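Side-chain contact in fluvirucin B1 DH domain from module 1 (Actinomadura vulgaris, PDB 6OBV), which probably dehydrates the beta-hydroxyacyl intermediate of module 1 to an enoyl product during fluvirucin B1 polyketide assembly: residues Ala199-Gly203 with Asn204-Ala208. Numbering follows the deposited sequence.
Sequences AWIRG and NEVFA
Arg-202 and Glu-205 flank a tight reversal of the chain, and their salt bridge lies on one face of the beta hairpin formed by strands 196-202 and 205-211. The turn is type II', with Gly-203 at its first corner in a positive-phi conformation that suits glycine, and Asn-204 at the second. Arg-202 and Glu-205 form the hydrogen-bonded pair that closes it: Arg-202 N reaches Glu-205 O at 3.0 Å, and Glu-205 N returns to Arg-202 O at 2.9 Å. Above this pair the two side chains run alongside each other. Arg-202 starts extended and bends at chi3 (61°), which turns its guanidinium back over the neighbouring strand. NH2 then meets the syn lone pair of Glu-205 OE1 at 3.0 Å, with OE1 close to the guanidinium plane; NE adds a weak bond to the same oxygen. NH1 hydrogen-bonds to Ala-168 O.

Phe-207 follows on this face. Its ring edge at CZ lies 3.5 Å from Arg-202 NH2, the two planes 74° apart, while His-268 stacks on the ring. Trp-200 sits directly across from Phe-207, joined to it by two backbone bonds, and CE3 of the Trp-200 indole lies 4.1 Å from Phe-207 CB. Ile-201 and Val-206 occupy the reverse face, against helix 238-241. Backbone bonds to strands 171-173 and 264-271 continue the strand pairing on both sides. The type II' turn makes this a two-residue beta hairpin, set in an antiparallel part of the double-hotdog fold of polyketide synthase dehydratases.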
ATOM      1  N   ALA A 199      20.936 -14.075 -35.547  1.00 35.61           N
ATOM      2  CA  ALA A 199      19.632 -14.624 -35.879  1.00 31.58           C
ATOM      3  C   ALA A 199      19.744 -15.601 -37.043  1.00 33.03           C
ATOM      4  O   ALA A 199      20.560 -15.422 -37.950  1.00 34.52           O
ATOM      5  CB  ALA A 199      18.636 -13.519 -36.224  1.00 31.05           C
ATOM      6  N   TRP A 200      18.899 -16.636 -37.005  1.00 34.74           N
ATOM      7  CA  TRP A 200      18.774 -17.631 -38.063  1.00 36.01           C
ATOM      8  C   TRP A 200      17.299 -17.822 -38.410  1.00 34.37           C
ATOM      9  O   TRP A 200      16.416 -17.648 -37.563  1.00 36.27           O
ATOM     10  CB  TRP A 200      19.364 -18.990 -37.656  1.00 37.62           C
ATOM     11  CG  TRP A 200      20.790 -18.995 -37.139  1.00 40.35           C
ATOM     12  CD1 TRP A 200      21.902 -19.438 -37.801  1.00 44.48           C
ATOM     13  CD2 TRP A 200      21.243 -18.577 -35.842  1.00 41.96           C
ATOM     14  NE1 TRP A 200      23.019 -19.310 -37.002  1.00 41.49           N
ATOM     15  CE2 TRP A 200      22.642 -18.784 -35.797  1.00 43.50           C
ATOM     16  CE3 TRP A 200      20.606 -18.041 -34.720  1.00 38.21           C
ATOM     17  CZ2 TRP A 200      23.411 -18.475 -34.668  1.00 40.95           C
ATOM     18  CZ3 TRP A 200      21.371 -17.737 -33.600  1.00 40.47           C
ATOM     19  CH2 TRP A 200      22.757 -17.957 -33.584  1.00 38.30           C
ATOM     20  N   ILE A 201      17.030 -18.208 -39.653  1.00 30.77           N
ATOM     21  CA  ILE A 201      15.666 -18.416 -40.126  1.00 35.26           C
ATOM     22  C   ILE A 201      15.523 -19.835 -40.651  1.00 39.17           C
ATOM     23  O   ILE A 201      16.404 -20.332 -41.366  1.00 36.69           O
ATOM     24  CB  ILE A 201      15.277 -17.389 -41.201  1.00 37.76           C
ATOM     25  CG1 ILE A 201      15.097 -16.014 -40.548  1.00 37.85           C
ATOM     26  CG2 ILE A 201      13.983 -17.774 -41.854  1.00 37.62           C
ATOM     27  CD1 ILE A 201      14.922 -14.905 -41.560  1.00 47.74           C
ATOM     28  N   ARG A 202      14.424 -20.491 -40.277  1.00 34.56           N
ATOM     29  CA  ARG A 202      14.092 -21.818 -40.795  1.00 36.75           C
ATOM     30  C   ARG A 202      12.590 -21.863 -41.036  1.00 40.94           C
ATOM     31  O   ARG A 202      11.808 -21.798 -40.079  1.00 36.43           O
ATOM     32  CB  ARG A 202      14.515 -22.927 -39.829  1.00 34.82           C
ATOM     33  CG  ARG A 202      14.170 -24.345 -40.377  1.00 40.36           C
ATOM     34  CD  ARG A 202      14.511 -25.448 -39.399  1.00 40.05           C
ATOM     35  NE  ARG A 202      13.777 -25.323 -38.142  1.00 47.50           N
ATOM     36  CZ  ARG A 202      13.922 -26.168 -37.127  1.00 49.83           C
ATOM     37  NH1 ARG A 202      14.768 -27.187 -37.241  1.00 48.42           N
ATOM     38  NH2 ARG A 202      13.226 -25.999 -36.009  1.00 49.53           N
ATOM     39  N   GLY A 203      12.183 -21.998 -42.297  1.00 39.17           N
ATOM     40  CA  GLY A 203      10.764 -21.893 -42.603  1.00 39.07           C
ATOM     41  C   GLY A 203      10.225 -20.573 -42.087  1.00 38.11           C
ATOM     42  O   GLY A 203      10.860 -19.522 -42.227  1.00 43.12           O
ATOM     43  N   ASN A 204       9.062 -20.612 -41.442  1.00 36.43           N
ATOM     44  CA  ASN A 204       8.515 -19.404 -40.831  1.00 40.79           C
ATOM     45  C   ASN A 204       8.907 -19.239 -39.355  1.00 40.59           C
ATOM     46  O   ASN A 204       8.225 -18.512 -38.623  1.00 38.64           O
ATOM     47  CB  ASN A 204       6.991 -19.369 -40.985  1.00 45.76           C
ATOM     48  CG  ASN A 204       6.304 -20.577 -40.362  1.00 54.40           C
ATOM     49  OD1 ASN A 204       6.872 -21.277 -39.512  1.00 53.88           O
ATOM     50  ND2 ASN A 204       5.067 -20.827 -40.785  1.00 57.89           N
ATOM     51  N   GLU A 205       9.996 -19.878 -38.913  1.00 41.39           N
ATOM     52  CA  GLU A 205      10.512 -19.753 -37.553  1.00 40.44           C
ATOM     53  C   GLU A 205      11.808 -18.949 -37.543  1.00 36.86           C
ATOM     54  O   GLU A 205      12.599 -19.000 -38.488  1.00 41.38           O
ATOM     55  CB  GLU A 205      10.783 -21.128 -36.928  1.00 35.56           C
ATOM     56  CG  GLU A 205       9.615 -22.086 -37.034  1.00 49.30           C
ATOM     57  CD  GLU A 205       9.970 -23.507 -36.637  1.00 61.03           C
ATOM     58  OE1 GLU A 205      11.158 -23.885 -36.700  1.00 65.47           O
ATOM     59  OE2 GLU A 205       9.049 -24.253 -36.257  1.00 68.50           O
ATOM     60  N   VAL A 206      12.036 -18.242 -36.445  1.00 26.98           N
ATOM     61  CA  VAL A 206      13.244 -17.457 -36.233  1.00 34.77           C
ATOM     62  C   VAL A 206      13.923 -17.919 -34.951  1.00 32.76           C
ATOM     63  O   VAL A 206      13.262 -18.210 -33.947  1.00 27.08           O
ATOM     64  CB  VAL A 206      12.948 -15.946 -36.148  1.00 39.44           C
ATOM     65  CG1 VAL A 206      14.248 -15.141 -36.105  1.00 38.54           C
ATOM     66  CG2 VAL A 206      12.103 -15.518 -37.306  1.00 46.60           C
ATOM     67  N   PHE A 207      15.246 -17.943 -34.984  1.00 28.75           N
ATOM     68  CA  PHE A 207      16.070 -18.203 -33.824  1.00 30.62           C
ATOM     69  C   PHE A 207      16.982 -17.003 -33.619  1.00 35.70           C
ATOM     70  O   PHE A 207      17.489 -16.427 -34.588  1.00 41.06           O
ATOM     71  CB  PHE A 207      16.875 -19.469 -34.032  1.00 26.01           C
ATOM     72  CG  PHE A 207      16.035 -20.665 -34.310  1.00 31.34           C
ATOM     73  CD1 PHE A 207      15.477 -21.399 -33.261  1.00 32.91           C
ATOM     74  CD2 PHE A 207      15.798 -21.077 -35.615  1.00 34.76           C
ATOM     75  CE1 PHE A 207      14.673 -22.509 -33.511  1.00 27.88           C
ATOM     76  CE2 PHE A 207      15.002 -22.196 -35.875  1.00 41.45           C
ATOM     77  CZ  PHE A 207      14.440 -22.913 -34.821  1.00 35.01           C
ATOM     78  N   ALA A 208      17.189 -16.619 -32.366  1.00 29.61           N
ATOM     79  CA  ALA A 208      17.936 -15.408 -32.066  1.00 28.37           C
ATOM     80  C   ALA A 208      18.797 -15.630 -30.838  1.00 28.80           C
ATOM     81  O   ALA A 208      18.496 -16.461 -29.977  1.00 29.79           O
ATOM     82  CB  ALA A 208      17.008 -14.205 -31.826  1.00 23.41           C
TER